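Local atomic coordinates of ABC transporter substrate-binding protein (Bradyrhizobium japonicum, PDB entry 4I1D), a protein that probably acts as the periplasmic solute-binding component of an ABC transporter, perhaps for polyamines, and holds D-malate in this crystal. Residues S99-F104 / S230-I235. Sequence-based numbering, arbitrary orientation.
Sequences SVSYEF and STSLCI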
ATOM      1  N   SER A  99      23.548  35.008 -11.023  1.00 58.04           N
ATOM      2  CA  SER A  99      22.878  35.635  -9.888  1.00 54.88           C
ATOM      3  C   SER A  99      23.669  36.777  -9.285  1.00 57.73           C
ATOM      4  O   SER A  99      24.856  36.932  -9.565  1.00 55.42           O
ATOM      5  CB  SER A  99      22.601  34.598  -8.803  1.00 49.44           C
ATOM      6  OG  SER A  99      23.811  34.159  -8.216  1.00 49.60           O
ATOM      7  N   VAL A 100      22.993  37.576  -8.461  1.00 52.71           N
ATOM      8  CA  VAL A 100      23.648  38.620  -7.674  1.00 54.78           C
ATOM      9  C   VAL A 100      23.152  38.554  -6.240  1.00 50.25           C
ATOM     10  O   VAL A 100      21.947  38.448  -6.006  1.00 51.69           O
ATOM     11  CB  VAL A 100      23.364  40.037  -8.216  1.00 60.71           C
ATOM     12  CG1 VAL A 100      24.255  41.066  -7.503  1.00 57.82           C
ATOM     13  CG2 VAL A 100      23.588  40.096  -9.716  1.00 66.55           C
ATOM     14  N   SER A 101      24.078  38.624  -5.284  1.00 45.86           N
ATOM     15  CA  SER A 101      23.725  38.604  -3.861  1.00 55.78           C
ATOM     16  C   SER A 101      22.742  39.717  -3.515  1.00 51.81           C
ATOM     17  O   SER A 101      22.925  40.872  -3.915  1.00 48.42           O
ATOM     18  CB  SER A 101      24.976  38.717  -2.987  1.00 58.07           C
ATOM     19  OG  SER A 101      25.878  37.667  -3.275  1.00 62.52           O
ATOM     20  N   TYR A 102      21.712  39.371  -2.752  1.00 46.08           N
ATOM     21  CA  TYR A 102      20.587  40.285  -2.541  1.00 43.23           C
ATOM     22  C   TYR A 102      20.468  40.735  -1.082  1.00 46.64           C
ATOM     23  O   TYR A 102      20.234  41.907  -0.812  1.00 45.95           O
ATOM     24  CB  TYR A 102      19.312  39.610  -3.030  1.00 42.93           C
ATOM     25  CG  TYR A 102      18.038  40.426  -2.952  1.00 51.66           C
ATOM     26  CD1 TYR A 102      17.929  41.661  -3.582  1.00 51.37           C
ATOM     27  CD2 TYR A 102      16.918  39.921  -2.295  1.00 48.40           C
ATOM     28  CE1 TYR A 102      16.748  42.384  -3.525  1.00 50.18           C
ATOM     29  CE2 TYR A 102      15.748  40.627  -2.226  1.00 48.03           C
ATOM     30  CZ  TYR A 102      15.661  41.858  -2.845  1.00 53.20           C
ATOM     31  OH  TYR A 102      14.478  42.548  -2.782  1.00 48.99           O
ATOM     32  N   GLU A 103      20.653  39.800  -0.152  1.00 46.70           N
ATOM     33  CA  GLU A 103      20.645  40.102   1.274  1.00 46.90           C
ATOM     34  C   GLU A 103      21.293  38.962   2.072  1.00 50.68           C
ATOM     35  O   GLU A 103      21.278  37.806   1.643  1.00 46.63           O
ATOM     36  CB  GLU A 103      19.209  40.317   1.749  1.00 41.89           C
ATOM     37  CG  GLU A 103      18.287  39.151   1.425  1.00 40.03           C
ATOM     38  CD  GLU A 103      18.341  38.023   2.466  1.00 48.41           C
ATOM     39  OE1 GLU A 103      17.992  36.876   2.122  1.00 52.67           O
ATOM     40  OE2 GLU A 103      18.713  38.279   3.630  1.00 44.83           O
ATOM     41  N   PHE A 104      21.854  39.287   3.234  1.00 50.75           N
ATOM     42  CA  PHE A 104      22.464  38.276   4.088  1.00 50.51           C
ATOM     43  C   PHE A 104      21.639  38.050   5.346  1.00 55.11           C
ATOM     44  O   PHE A 104      21.149  39.009   5.950  1.00 55.21           O
ATOM     45  CB  PHE A 104      23.869  38.693   4.483  1.00 53.26           C
ATOM     46  CG  PHE A 104      24.855  38.620   3.369  1.00 54.97           C
ATOM     47  CD1 PHE A 104      25.052  39.707   2.537  1.00 47.93           C
ATOM     48  CD2 PHE A 104      25.597  37.464   3.156  1.00 49.49           C
ATOM     49  CE1 PHE A 104      25.974  39.647   1.508  1.00 50.64           C
ATOM     50  CE2 PHE A 104      26.512  37.391   2.126  1.00 54.55           C
ATOM     51  CZ  PHE A 104      26.701  38.487   1.293  1.00 50.45           C
ATOM     52  N   SER A 230      22.967  33.800   2.469  1.00 42.24           N
ATOM     53  CA  SER A 230      22.408  34.850   1.625  1.00 48.61           C
ATOM     54  C   SER A 230      21.409  34.317   0.609  1.00 44.61           C
ATOM     55  O   SER A 230      21.481  33.156   0.193  1.00 45.37           O
ATOM     56  CB  SER A 230      23.535  35.553   0.861  1.00 51.70           C
ATOM     57  OG  SER A 230      24.062  34.691  -0.138  1.00 50.17           O
ATOM     58  N   THR A 231      20.485  35.175   0.190  1.00 44.96           N
ATOM     59  CA  THR A 231      19.721  34.906  -1.027  1.00 47.66           C
ATOM     60  C   THR A 231      20.256  35.781  -2.162  1.00 49.73           C
ATOM     61  O   THR A 231      20.947  36.788  -1.925  1.00 41.00           O
ATOM     62  CB  THR A 231      18.205  35.148  -0.853  1.00 48.04           C
ATOM     63  OG1 THR A 231      17.986  36.483  -0.387  1.00 43.14           O
ATOM     64  CG2 THR A 231      17.603  34.144   0.151  1.00 44.44           C
ATOM     65  N   SER A 232      19.947  35.376  -3.388  1.00 40.66           N
ATOM     66  CA  SER A 232      20.349  36.111  -4.580  1.00 44.57           C
ATOM     67  C   SER A 232      19.170  36.236  -5.557  1.00 50.23           C
ATOM     68  O   SER A 232      18.228  35.436  -5.522  1.00 52.35           O
ATOM     69  CB  SER A 232      21.526  35.407  -5.283  1.00 45.60           C
ATOM     70  OG  SER A 232      22.667  35.350  -4.444  1.00 53.79           O
ATOM     71  N   LEU A 233      19.239  37.237  -6.432  1.00 45.04           N
ATOM     72  CA  LEU A 233      18.240  37.418  -7.474  1.00 45.01           C
ATOM     73  C   LEU A 233      18.736  36.755  -8.751  1.00 48.65           C
ATOM     74  O   LEU A 233      19.925  36.840  -9.076  1.00 42.32           O
ATOM     75  CB  LEU A 233      18.015  38.900  -7.728  1.00 44.14           C
ATOM     76  CG  LEU A 233      17.610  39.752  -6.526  1.00 46.86           C
ATOM     77  CD1 LEU A 233      17.283  41.150  -7.003  1.00 47.39           C
ATOM     78  CD2 LEU A 233      16.410  39.138  -5.819  1.00 45.03           C
ATOM     79  N   CYS A 234      17.821  36.097  -9.460  1.00 45.38           N
ATOM     80  CA  CYS A 234      18.101  35.482 -10.757  1.00 45.45           C
ATOM     81  C   CYS A 234      16.847  35.603 -11.606  1.00 51.87           C
ATOM     82  O   CYS A 234      15.773  35.910 -11.090  1.00 56.63           O
ATOM     83  CB  CYS A 234      18.465  34.011 -10.598  1.00 50.18           C
ATOM     84  SG  CYS A 234      17.188  33.067  -9.709  1.00 54.75           S
ATOM     85  N   ILE A 235      16.986  35.354 -12.904  1.00 48.15           N
ATOM     86  CA  ILE A 235      15.920  35.581 -13.861  1.00 47.20           C
ATOM     87  C   ILE A 235      15.639  34.268 -14.546  1.00 50.93           C
ATOM     88  O   ILE A 235      16.572  33.583 -14.964  1.00 58.35           O
ATOM     89  CB  ILE A 235      16.355  36.608 -14.921  1.00 48.38           C
ATOM     90  CG1 ILE A 235      16.696  37.944 -14.259  1.00 46.89           C
ATOM     91  CG2 ILE A 235      15.289  36.771 -16.001  1.00 47.99           C
ATOM     92  CD1 ILE A 235      17.258  38.979 -15.230  1.00 51.35           C
TER
HETATM   93  O   HOH W   1      24.851  35.395  -6.369  1.00 56.01           O
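Val-100 and Leu-233 exchange two backbone hydrogen bonds, Val-100 N to Leu-233 O at 3.2 Å and Leu-233 N to Val-100 O at 3.0 Å, which fixes the antiparallel pairing of strands 100-112 and 219-235. Further along, Tyr-102 N and Glu-103 O both bond to Thr-231, the first to its O and the second to its N. Two residues thus face one, and the register slips by one position.

Apolar contact centres on Tyr-102 and Leu-233. The tyrosine CG stands anti to its own N (chi1 -177°), which sets the ring against the Leu-233 side chain; Leu-233 CD2 sits over the middle of one face, 3.6 Å from the Tyr-102 ring centroid, while CD1 lies against CD1 of the ring. A branched leucine suits this place because both methyls reach the flat surface, and the phenol OH continues to Gln-18 of helix 12-30. Replacing Tyr-102 by an alanine is likely to leave the Leu-233 methyls without their aromatic platform and Gln-18 without its hydroxyl partner. Beyond the bulge, Ser-230 CB rests over a face of the Phe-104 ring, 4.0 Å from its centroid, a serine being small enough to sit close against it.

Polar side chains pair directly at Glu-103 and through a water at Ser-99. Glu-103, bent at chi2 (84°), brings OE1 close to Thr-231 OG1, a hydroxyl that also hydrogen-bonds to Asp-61. A water joins Ser-99 OG, at 2.5 Å, to Ser-232 OG, at 2.9 Å; these buried hydroxyls also bond to Ser-96 and Thr-64, respectively.

The offset of Tyr-102 and Glu-103 against Thr-231 is a classic beta bulge, here in the central sheet of a periplasmic binding protein fold. The side chain of Thr-231 lies about 10 Å from the bound D-malate, and the two long strands lead toward the ligand cleft between the lobes, as in type II binding proteins.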